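Local coordinates for protein tRNA uridine(34) acetyltransferase (Methanocaldococcus infernus, PDB 6IA8) that converts the wobble uridine at position 34 of tRNAs to 5-carboxymethyluridine, using acetyl-CoA together with radical S-adenosylmethionine chemistry at a [4Fe-4S] cluster, at residues Y151-I156 against I202-K207; K134-I139 against A210-L215; E265-M270 against I316-Y321. All coordinates share one frame; numbering follows the deposited sequence.

Overall arrangement
Contacts 1 and 2 hold neighbouring parts of the radical SAM core, their centres about 12 Å apart. Strand 134-140 leads to helix 149-164, and helix 199-208 leads to strand 212-218, so contact 1 is nested within contact 2 along the chain. I139 packs on I156 and F155 between them. Contact 1 is partly buried and joins two helices by a network of polar side chains. Contact 2 is a surface contact, though near the centre of the chain, and rests on one salt bridge between two strands separated by strand 184-192. Contact 3 lies apart, about 36 Å from contact 1 between centres. It is partly buried and packs two later helices mainly through carbon atoms.

Contact 1 (Y151-I156 against I202-K207); sequences YQDWFI and INQMLK. With SO4 (sulfate ion), chain F.
Q152 and D153 face Q204 and K207 across two helices that run nearly parallel, with segment axes 10.9 Å apart at 23°. Polar side chains bridge this gap, most of them long.

Q204 sits in the middle. Its CG is anti to the backbone N (chi1 165°), and the chain then bends, which carries the amide to D153. Q204 NE2 donates to D153 OD1 at 2.9 Å in a fairly straight bond (167°). The donor approaches on the syn side but is tilted out of the carboxylate plane. The same NE2 makes a weak bond of 3.3 Å to Q152 OE1. The two amides stand almost perpendicular, and Q152 OE1 also lies 3.2 Å from Q204 CG. The NE2 of Q152 turns elsewhere, to the carbonyl of R147.

K207 crosses D153 at about a right angle. Its NZ forms a salt bridge of 2.9 Å with D153 OD2, using the syn lone pair of that oxygen. NZ also bonds to Q204 OE1 at 3.0 Å, in the carbonyl plane. D153, Q204 and K207 thus close a ring of polar contacts. The amide of Q204 is fixed in its flip, since OE1 faces the lysine and NE2 faces the carboxylate. D153 has a partner on each of its oxygens.

W154 points elsewhere. Its NE1 gives a hydrogen bond of 3.0 Å to O4 of a sulfate, which K157 also holds. The sulfate probably comes from the crystallisation liquor.

I156 packs on L208, and Q152 and D153 also touch that leucine. Helix 149-164 follows strand 134-140, and helix 199-208 follows strand 184-192. The near-parallel pair is typical of helices in successive beta-alpha units on the outside of the partial TIM barrel of radical SAM enzymes.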
loop_
_atom_site.group_PDB
_atom_site.type_symbol
_atom_site.label_atom_id
_atom_site.label_comp_id
_atom_site.label_asym_id
_atom_site.label_seq_id
_atom_site.Cartn_x
_atom_site.Cartn_y
_atom_site.Cartn_z
ATOM N N TYR A 151 20.795 11.166 6.092
ATOM C CA TYR A 151 19.550 11.922 6.000
ATOM C C TYR A 151 18.335 11.032 6.216
ATOM O O TYR A 151 17.394 11.431 6.910
ATOM C CB TYR A 151 19.457 12.630 4.652
ATOM C CG TYR A 151 18.156 13.374 4.456
ATOM C CD1 TYR A 151 18.004 14.677 4.903
ATOM C CD2 TYR A 151 17.076 12.771 3.818
ATOM C CE1 TYR A 151 16.815 15.352 4.721
ATOM C CE2 TYR A 151 15.882 13.453 3.631
ATOM C CZ TYR A 151 15.756 14.734 4.083
ATOM O OH TYR A 151 14.568 15.420 3.916
ATOM N N GLN A 152 18.324 9.836 5.620
ATOM C CA GLN A 152 17.182 8.941 5.789
ATOM C C GLN A 152 16.971 8.579 7.254
ATOM O O GLN A 152 15.838 8.592 7.757
ATOM C CB GLN A 152 17.378 7.655 4.985
ATOM C CG GLN A 152 17.631 7.817 3.495
ATOM C CD GLN A 152 17.705 6.473 2.794
ATOM O OE1 GLN A 152 16.915 5.583 3.075
ATOM N NE2 GLN A 152 18.669 6.314 1.896
ATOM N N ASP A 153 18.045 8.164 7.931
ATOM C CA ASP A 153 17.932 7.764 9.330
ATOM C C ASP A 153 17.415 8.922 10.165
ATOM O O ASP A 153 16.504 8.759 10.984
ATOM C CB ASP A 153 19.283 7.277 9.858
ATOM C CG ASP A 153 19.707 5.965 9.252
ATOM O OD1 ASP A 153 18.912 5.369 8.482
ATOM O OD2 ASP A 153 20.828 5.526 9.560
ATOM N N TRP A 154 17.972 10.115 9.946
ATOM C CA TRP A 154 17.562 11.286 10.712
ATOM C C TRP A 154 16.105 11.629 10.437
ATOM O O TRP A 154 15.338 11.893 11.367
ATOM C CB TRP A 154 18.488 12.465 10.377
ATOM C CG TRP A 154 18.018 13.788 10.908
ATOM C CD1 TRP A 154 18.231 14.297 12.160
ATOM C CD2 TRP A 154 17.252 14.772 10.193
ATOM N NE1 TRP A 154 17.638 15.545 12.269
ATOM C CE2 TRP A 154 17.038 15.858 11.075
ATOM C CE3 TRP A 154 16.739 14.844 8.887
ATOM C CZ2 TRP A 154 16.322 16.990 10.703
ATOM C CZ3 TRP A 154 16.037 15.971 8.516
ATOM C CH2 TRP A 154 15.823 17.029 9.429
ATOM N N PHE A 155 15.694 11.589 9.167
ATOM C CA PHE A 155 14.334 11.995 8.822
ATOM C C PHE A 155 13.309 11.091 9.491
ATOM O O PHE A 155 12.316 11.558 10.074
ATOM C CB PHE A 155 14.161 11.971 7.306
ATOM C CG PHE A 155 12.909 12.635 6.833
ATOM C CD1 PHE A 155 11.714 11.950 6.820
ATOM C CD2 PHE A 155 12.930 13.953 6.408
ATOM C CE1 PHE A 155 10.556 12.567 6.375
ATOM C CE2 PHE A 155 11.784 14.578 5.964
ATOM C CZ PHE A 155 10.596 13.904 5.939
ATOM N N ILE A 156 13.534 9.781 9.417
ATOM C CA ILE A 156 12.600 8.849 10.036
ATOM C C ILE A 156 12.650 8.975 11.552
ATOM O O ILE A 156 11.612 8.918 12.228
ATOM C CB ILE A 156 12.884 7.407 9.588
ATOM C CG1 ILE A 156 12.655 7.263 8.073
ATOM C CG2 ILE A 156 11.999 6.452 10.391
ATOM C CD1 ILE A 156 11.301 7.633 7.579
ATOM N N ILE A 202 16.922 -1.891 -0.160
ATOM C CA ILE A 202 15.903 -2.620 0.592
ATOM C C ILE A 202 16.390 -2.895 2.012
ATOM O O ILE A 202 15.635 -2.766 2.979
ATOM C CB ILE A 202 15.510 -3.918 -0.132
ATOM C CG1 ILE A 202 14.817 -3.583 -1.459
ATOM C CG2 ILE A 202 14.616 -4.744 0.752
ATOM C CD1 ILE A 202 14.565 -4.750 -2.346
ATOM N N ASN A 203 17.658 -3.272 2.170
ATOM C CA ASN A 203 18.220 -3.408 3.515
ATOM C C ASN A 203 18.014 -2.129 4.328
ATOM O O ASN A 203 17.628 -2.174 5.504
ATOM C CB ASN A 203 19.716 -3.747 3.444
ATOM C CG ASN A 203 19.978 -5.141 2.924
ATOM O OD1 ASN A 203 19.129 -6.026 3.020
ATOM N ND2 ASN A 203 21.163 -5.353 2.384
ATOM N N GLN A 204 18.280 -0.969 3.713
ATOM C CA GLN A 204 18.121 0.305 4.416
ATOM C C GLN A 204 16.651 0.553 4.756
ATOM O O GLN A 204 16.316 0.973 5.871
ATOM C CB GLN A 204 18.708 1.430 3.558
ATOM C CG GLN A 204 18.323 2.831 3.961
ATOM C CD GLN A 204 18.879 3.261 5.310
ATOM O OE1 GLN A 204 19.696 2.580 5.927
ATOM N NE2 GLN A 204 18.417 4.400 5.774
ATOM N N MET A 205 15.747 0.255 3.826
ATOM C CA MET A 205 14.336 0.476 4.114
ATOM C C MET A 205 13.864 -0.404 5.252
ATOM O O MET A 205 13.102 0.050 6.103
ATOM C CB MET A 205 13.496 0.260 2.859
ATOM C CG MET A 205 13.681 1.405 1.850
ATOM S SD MET A 205 12.689 1.303 0.367
ATOM C CE MET A 205 13.172 -0.252 -0.210
ATOM N N LEU A 206 14.288 -1.666 5.282
ATOM C CA LEU A 206 13.972 -2.523 6.420
ATOM C C LEU A 206 14.553 -1.965 7.720
ATOM O O LEU A 206 13.909 -2.025 8.771
ATOM C CB LEU A 206 14.496 -3.936 6.169
ATOM C CG LEU A 206 13.766 -4.726 5.083
ATOM C CD1 LEU A 206 14.566 -5.936 4.637
ATOM C CD2 LEU A 206 12.419 -5.121 5.631
ATOM N N LYS A 207 15.781 -1.440 7.680
ATOM C CA LYS A 207 16.357 -0.829 8.877
ATOM C C LYS A 207 15.479 0.303 9.392
ATOM O O LYS A 207 15.340 0.496 10.605
ATOM C CB LYS A 207 17.767 -0.311 8.575
ATOM C CG LYS A 207 18.590 0.035 9.829
ATOM C CD LYS A 207 19.934 0.677 9.461
ATOM C CE LYS A 207 19.788 2.169 9.199
ATOM N NZ LYS A 207 20.996 2.772 8.593
HETATM S S SO4 F . 18.199 15.934 16.326
HETATM O O1 SO4 F . 18.647 14.559 16.104
HETATM O O2 SO4 F . 16.887 15.917 16.968
HETATM O O3 SO4 F . 19.158 16.619 17.186
HETATM O O4 SO4 F . 18.096 16.659 15.055
#

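Contact 2 (K134-I139 against A210-L215)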
loop_
_atom_site.group_PDB
_atom_site.type_symbol
_atom_site.label_atom_id
_atom_site.label_comp_id
_atom_site.label_asym_id
_atom_site.label_seq_id
_atom_site.Cartn_x
_atom_site.Cartn_y
_atom_site.Cartn_z
ATOM N N LYS A 134 -2.759 4.999 16.227
ATOM C CA LYS A 134 -2.131 4.198 15.183
ATOM C C LYS A 134 -1.868 5.082 13.968
ATOM O O LYS A 134 -2.799 5.695 13.423
ATOM C CB LYS A 134 -3.030 3.018 14.776
ATOM C CG LYS A 134 -3.369 2.064 15.878
ATOM C CD LYS A 134 -4.140 0.854 15.313
ATOM C CE LYS A 134 -4.717 -0.018 16.411
ATOM N NZ LYS A 134 -5.903 0.612 17.050
ATOM N N ILE A 135 -0.615 5.123 13.521
ATOM C CA ILE A 135 -0.211 6.016 12.443
ATOM C C ILE A 135 0.441 5.226 11.316
ATOM O O ILE A 135 1.353 4.427 11.549
ATOM C CB ILE A 135 0.744 7.104 12.969
ATOM C CG1 ILE A 135 -0.040 8.106 13.858
ATOM C CG2 ILE A 135 1.417 7.831 11.797
ATOM C CD1 ILE A 135 0.841 9.082 14.579
ATOM N N GLU A 136 -0.003 5.477 10.095
ATOM C CA GLU A 136 0.690 5.048 8.887
ATOM C C GLU A 136 1.479 6.253 8.393
ATOM O O GLU A 136 0.887 7.270 8.020
ATOM C CB GLU A 136 -0.287 4.578 7.807
ATOM C CG GLU A 136 0.393 4.367 6.445
ATOM C CD GLU A 136 -0.591 4.044 5.301
ATOM O OE1 GLU A 136 -1.803 4.238 5.471
ATOM O OE2 GLU A 136 -0.132 3.598 4.238
ATOM N N LEU A 137 2.801 6.134 8.394
ATOM C CA LEU A 137 3.702 7.189 7.963
ATOM C C LEU A 137 4.063 6.940 6.510
ATOM O O LEU A 137 4.471 5.829 6.149
ATOM C CB LEU A 137 4.956 7.194 8.817
ATOM C CG LEU A 137 5.986 8.270 8.502
ATOM C CD1 LEU A 137 5.418 9.642 8.730
ATOM C CD2 LEU A 137 7.215 7.990 9.378
ATOM N N ILE A 138 3.855 7.950 5.676
ATOM C CA ILE A 138 4.102 7.849 4.242
ATOM C C ILE A 138 5.166 8.870 3.888
ATOM O O ILE A 138 4.957 10.073 4.089
ATOM C CB ILE A 138 2.842 8.105 3.406
ATOM C CG1 ILE A 138 1.717 7.147 3.799
ATOM C CG2 ILE A 138 3.159 7.907 1.908
ATOM C CD1 ILE A 138 0.461 7.318 2.969
ATOM N N ILE A 139 6.275 8.402 3.321
ATOM C CA ILE A 139 7.390 9.256 2.919
ATOM C C ILE A 139 7.234 9.559 1.437
ATOM O O ILE A 139 7.395 8.678 0.588
ATOM C CB ILE A 139 8.746 8.599 3.201
ATOM C CG1 ILE A 139 8.815 8.094 4.652
ATOM C CG2 ILE A 139 9.887 9.586 2.890
ATOM C CD1 ILE A 139 8.611 9.146 5.716
ATOM N N ALA A 210 10.344 0.080 7.375
ATOM C CA ALA A 210 9.363 0.102 6.295
ATOM C C ALA A 210 8.568 -1.188 6.268
ATOM O O ALA A 210 9.103 -2.265 6.527
ATOM C CB ALA A 210 10.047 0.309 4.936
ATOM N N THR A 211 7.289 -1.076 5.921
ATOM C CA THR A 211 6.430 -2.218 5.704
ATOM C C THR A 211 5.851 -2.243 4.311
ATOM O O THR A 211 5.333 -3.293 3.912
ATOM C CB THR A 211 5.273 -2.212 6.718
ATOM O OG1 THR A 211 4.582 -0.953 6.657
ATOM C CG2 THR A 211 5.835 -2.396 8.161
ATOM N N ARG A 212 5.863 -1.110 3.584
ATOM C CA ARG A 212 5.291 -1.038 2.242
ATOM C C ARG A 212 6.201 -0.190 1.372
ATOM O O ARG A 212 6.737 0.817 1.838
ATOM C CB ARG A 212 3.872 -0.450 2.243
ATOM C CG ARG A 212 3.185 -0.430 0.873
ATOM C CD ARG A 212 1.790 0.190 0.959
ATOM N NE ARG A 212 1.820 1.650 0.892
ATOM C CZ ARG A 212 0.787 2.439 1.166
ATOM N NH1 ARG A 212 -0.370 1.915 1.538
ATOM N NH2 ARG A 212 0.915 3.753 1.076
ATOM N N VAL A 213 6.383 -0.601 0.117
ATOM C CA VAL A 213 7.134 0.175 -0.862
ATOM C C VAL A 213 6.252 0.411 -2.083
ATOM O O VAL A 213 5.676 -0.529 -2.641
ATOM C CB VAL A 213 8.444 -0.527 -1.262
ATOM C CG1 VAL A 213 9.166 0.291 -2.382
ATOM C CG2 VAL A 213 9.352 -0.704 -0.094
ATOM N N GLU A 214 6.118 1.667 -2.473
ATOM C CA GLU A 214 5.328 2.052 -3.632
ATOM C C GLU A 214 6.291 2.376 -4.763
ATOM O O GLU A 214 7.129 3.274 -4.619
ATOM C CB GLU A 214 4.445 3.266 -3.345
ATOM C CG GLU A 214 3.509 3.599 -4.512
ATOM C CD GLU A 214 2.845 4.970 -4.383
ATOM O OE1 GLU A 214 3.038 5.810 -5.292
ATOM O OE2 GLU A 214 2.145 5.198 -3.376
ATOM N N LEU A 215 6.184 1.641 -5.865
ATOM C CA LEU A 215 7.064 1.800 -7.016
ATOM C C LEU A 215 6.407 2.756 -8.000
ATOM O O LEU A 215 5.227 2.594 -8.321
ATOM C CB LEU A 215 7.323 0.445 -7.685
ATOM C CG LEU A 215 8.099 -0.572 -6.834
ATOM C CD1 LEU A 215 8.149 -1.937 -7.600
ATOM C CD2 LEU A 215 9.500 -0.082 -6.515
#
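E136 meets R212 through a single oxygen. Its OE2 lies over one face of the guanidinium group, 3.2 Å from R212 NH1 and 3.3 Å from R212 NH2. The carboxylate and guanidinium planes are 74° apart. OE2 is well out of the guanidinium plane, and no N-H points at it. The salt bridge therefore rests on charge alone. R212 is poorly ordered, consistent with a loose grip.

I138 adds a lighter touch. Its CD1 comes within 4.1 Å of R212 NH2, obliquely, beside the charged pair.

Both charged chains must reach far. E136 CA and R212 CA are 10.1 Å apart. E136 has CG anti to the backbone N (chi1 169°) and is extended beyond it, which pushes the carboxylate out toward R212. R212 starts out extended and bends at chi3 (84°), and this turns one face of its guanidinium to E136 OE2.

The space between the two segments is spanned by strand 184-192, on which C189 touches R212. Backbone bonds to A63 and V65 hold E136 on its other flank, and V64 packs against both E136 and I138. K250 of the next strand touches R212. T211 OG1 bonds to the backbone N of L188, which ties the start of segment 210-215 to the middle strand. Further along, E214 forms a salt bridge with K286.

The side chain of R212 is about 7 Å from that of Q445, and K134 begins the other segment. Both Q445 and K134 probably bind acetyl-CoA, as in related enzymes. The contact thus spans one strand of the parallel sheet typical of the radical SAM partial barrel, close to the acetyltransferase domain.

Contact 3 (E265-M270 against I316-Y321)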
loop_
_atom_site.group_PDB
_atom_site.type_symbol
_atom_site.label_atom_id
_atom_site.label_comp_id
_atom_site.label_asym_id
_atom_site.label_seq_id
_atom_site.Cartn_x
_atom_site.Cartn_y
_atom_site.Cartn_z
ATOM N N GLU A 265 -7.090 0.563 -25.351
ATOM C CA GLU A 265 -6.873 -0.878 -25.387
ATOM C C GLU A 265 -5.518 -1.250 -24.800
ATOM O O GLU A 265 -5.399 -2.265 -24.112
ATOM C CB GLU A 265 -6.987 -1.397 -26.817
ATOM C CG GLU A 265 -6.917 -2.915 -26.912
ATOM C CD GLU A 265 -8.001 -3.607 -26.101
ATOM O OE1 GLU A 265 -9.133 -3.084 -26.043
ATOM O OE2 GLU A 265 -7.720 -4.670 -25.513
ATOM N N MET A 266 -4.481 -0.464 -25.079
ATOM C CA MET A 266 -3.178 -0.719 -24.474
ATOM C C MET A 266 -3.242 -0.622 -22.950
ATOM O O MET A 266 -2.631 -1.434 -22.241
ATOM C CB MET A 266 -2.150 0.270 -25.032
ATOM C CG MET A 266 -0.708 -0.094 -24.716
ATOM S SD MET A 266 0.538 0.895 -25.597
ATOM C CE MET A 266 -0.172 0.926 -27.217
ATOM N N ASP A 267 -3.921 0.407 -22.428
ATOM C CA ASP A 267 -4.069 0.528 -20.979
ATOM C C ASP A 267 -4.825 -0.659 -20.388
ATOM O O ASP A 267 -4.442 -1.179 -19.336
ATOM C CB ASP A 267 -4.777 1.835 -20.627
ATOM C CG ASP A 267 -3.862 3.050 -20.740
ATOM O OD1 ASP A 267 -2.599 2.931 -20.692
ATOM O OD2 ASP A 267 -4.416 4.151 -20.811
ATOM N N LYS A 268 -5.937 -1.058 -21.009
ATOM C CA LYS A 268 -6.681 -2.219 -20.530
ATOM C C LYS A 268 -5.798 -3.463 -20.482
ATOM O O LYS A 268 -5.848 -4.234 -19.513
ATOM C CB LYS A 268 -7.895 -2.457 -21.424
ATOM C CG LYS A 268 -9.007 -1.424 -21.238
ATOM C CD LYS A 268 -10.198 -1.738 -22.127
ATOM C CE LYS A 268 -11.342 -0.752 -21.882
ATOM N NZ LYS A 268 -12.494 -0.983 -22.812
ATOM N N LYS A 269 -4.996 -3.687 -21.525
ATOM C CA LYS A 269 -4.118 -4.853 -21.534
ATOM C C LYS A 269 -3.082 -4.767 -20.433
ATOM O O LYS A 269 -2.741 -5.790 -19.820
ATOM C CB LYS A 269 -3.446 -4.997 -22.901
ATOM C CG LYS A 269 -4.418 -5.465 -23.993
ATOM C CD LYS A 269 -3.707 -5.746 -25.307
ATOM C CE LYS A 269 -4.615 -6.481 -26.287
ATOM N NZ LYS A 269 -4.935 -7.864 -25.833
ATOM N N MET A 270 -2.593 -3.558 -20.140
ATOM C CA MET A 270 -1.641 -3.407 -19.048
ATOM C C MET A 270 -2.241 -3.891 -17.723
ATOM O O MET A 270 -1.587 -4.588 -16.927
ATOM C CB MET A 270 -1.205 -1.941 -18.937
ATOM C CG MET A 270 -0.531 -1.626 -17.610
ATOM S SD MET A 270 0.349 -0.023 -17.591
ATOM C CE MET A 270 -0.978 1.153 -17.575
ATOM N N ILE A 316 -12.545 7.121 -17.295
ATOM C CA ILE A 316 -13.585 6.311 -16.668
ATOM C C ILE A 316 -13.640 4.926 -17.295
ATOM O O ILE A 316 -13.759 3.921 -16.586
ATOM C CB ILE A 316 -14.943 7.031 -16.763
ATOM C CG1 ILE A 316 -14.921 8.305 -15.906
ATOM C CG2 ILE A 316 -16.092 6.108 -16.331
ATOM C CD1 ILE A 316 -16.134 9.204 -16.127
ATOM N N GLU A 317 -13.564 4.848 -18.627
ATOM C CA GLU A 317 -13.609 3.557 -19.300
ATOM C C GLU A 317 -12.457 2.676 -18.849
ATOM O O GLU A 317 -12.652 1.503 -18.531
ATOM C CB GLU A 317 -13.571 3.751 -20.816
ATOM C CG GLU A 317 -14.818 4.396 -21.383
ATOM C CD GLU A 317 -14.712 4.658 -22.870
ATOM O OE1 GLU A 317 -13.699 4.249 -23.471
ATOM O OE2 GLU A 317 -15.640 5.280 -23.431
ATOM N N VAL A 318 -11.236 3.219 -18.821
ATOM C CA VAL A 318 -10.070 2.410 -18.460
ATOM C C VAL A 318 -10.121 2.002 -16.985
ATOM O O VAL A 318 -9.868 0.842 -16.629
ATOM C CB VAL A 318 -8.777 3.176 -18.786
ATOM C CG1 VAL A 318 -7.564 2.409 -18.292
ATOM C CG2 VAL A 318 -8.687 3.398 -20.292
ATOM N N ILE A 319 -10.429 2.945 -16.099
ATOM C CA ILE A 319 -10.371 2.624 -14.677
ATOM C C ILE A 319 -11.500 1.672 -14.314
ATOM O O ILE A 319 -11.337 0.781 -13.470
ATOM C CB ILE A 319 -10.402 3.910 -13.831
ATOM C CG1 ILE A 319 -9.115 4.733 -14.076
ATOM C CG2 ILE A 319 -10.517 3.561 -12.356
ATOM C CD1 ILE A 319 -9.147 6.112 -13.444
ATOM N N SER A 320 -12.658 1.838 -14.950
ATOM C CA SER A 320 -13.771 0.919 -14.703
ATOM C C SER A 320 -13.419 -0.505 -15.128
ATOM O O SER A 320 -13.664 -1.478 -14.392
ATOM C CB SER A 320 -15.011 1.408 -15.444
ATOM O OG SER A 320 -15.533 2.588 -14.843
ATOM N N TYR A 321 -12.788 -0.645 -16.291
ATOM C CA TYR A 321 -12.278 -1.950 -16.687
ATOM C C TYR A 321 -11.309 -2.491 -15.645
ATOM O O TYR A 321 -11.425 -3.639 -15.202
ATOM C CB TYR A 321 -11.594 -1.870 -18.061
ATOM C CG TYR A 321 -10.949 -3.180 -18.445
ATOM C CD1 TYR A 321 -11.714 -4.235 -18.944
ATOM C CD2 TYR A 321 -9.597 -3.393 -18.229
ATOM C CE1 TYR A 321 -11.135 -5.453 -19.262
ATOM C CE2 TYR A 321 -9.014 -4.603 -18.531
ATOM C CZ TYR A 321 -9.778 -5.628 -19.043
ATOM O OH TYR A 321 -9.167 -6.826 -19.324
#
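K268 lies across Y321 where helices 264-276 and 312-325 run nearly parallel, with segment axes 9.5 Å apart at 18°. K268 CB lies above the rim of the ring, 3.7 Å from Y321 CD2. K268 CG comes closer to the same atom, at 3.6 Å. K268 CD continues over that same face, offset toward the rim. K268 CE reaches beyond, 4.0 Å from Y321 CB, and also nears the backbone O of E317. K268 NZ ends 5.4 Å from E317 OE1, an opposite charge but not in contact.

The extended chain of K268 lets its methylenes follow the tyrosine. Y321 has CG anti to the backbone N (chi1 175°), which turns the ring toward the other helix. There Y321 CE2 comes 3.3 Å from K268 O. A leucine at Y321 would probably deprive the lysine methylenes of the flat face they lie on and set that chain free to turn.

A second touch is D267 CB on V318 CG1, at 3.7 Å. The carboxylate of D267 is bound elsewhere, to Y310, S262 and the backbone of G258.

Helix 264-276 follows strand 250-255, and helix 312-325 lies between strands 284-287 and 331-332 along the chain, so two helices of the radical SAM core meet. Mostly carbon contacts hold them, with Y321 CE2 also against a backbone oxygen. The K268–E317 pair probably adds little. The lysine acts through its aliphatic stem.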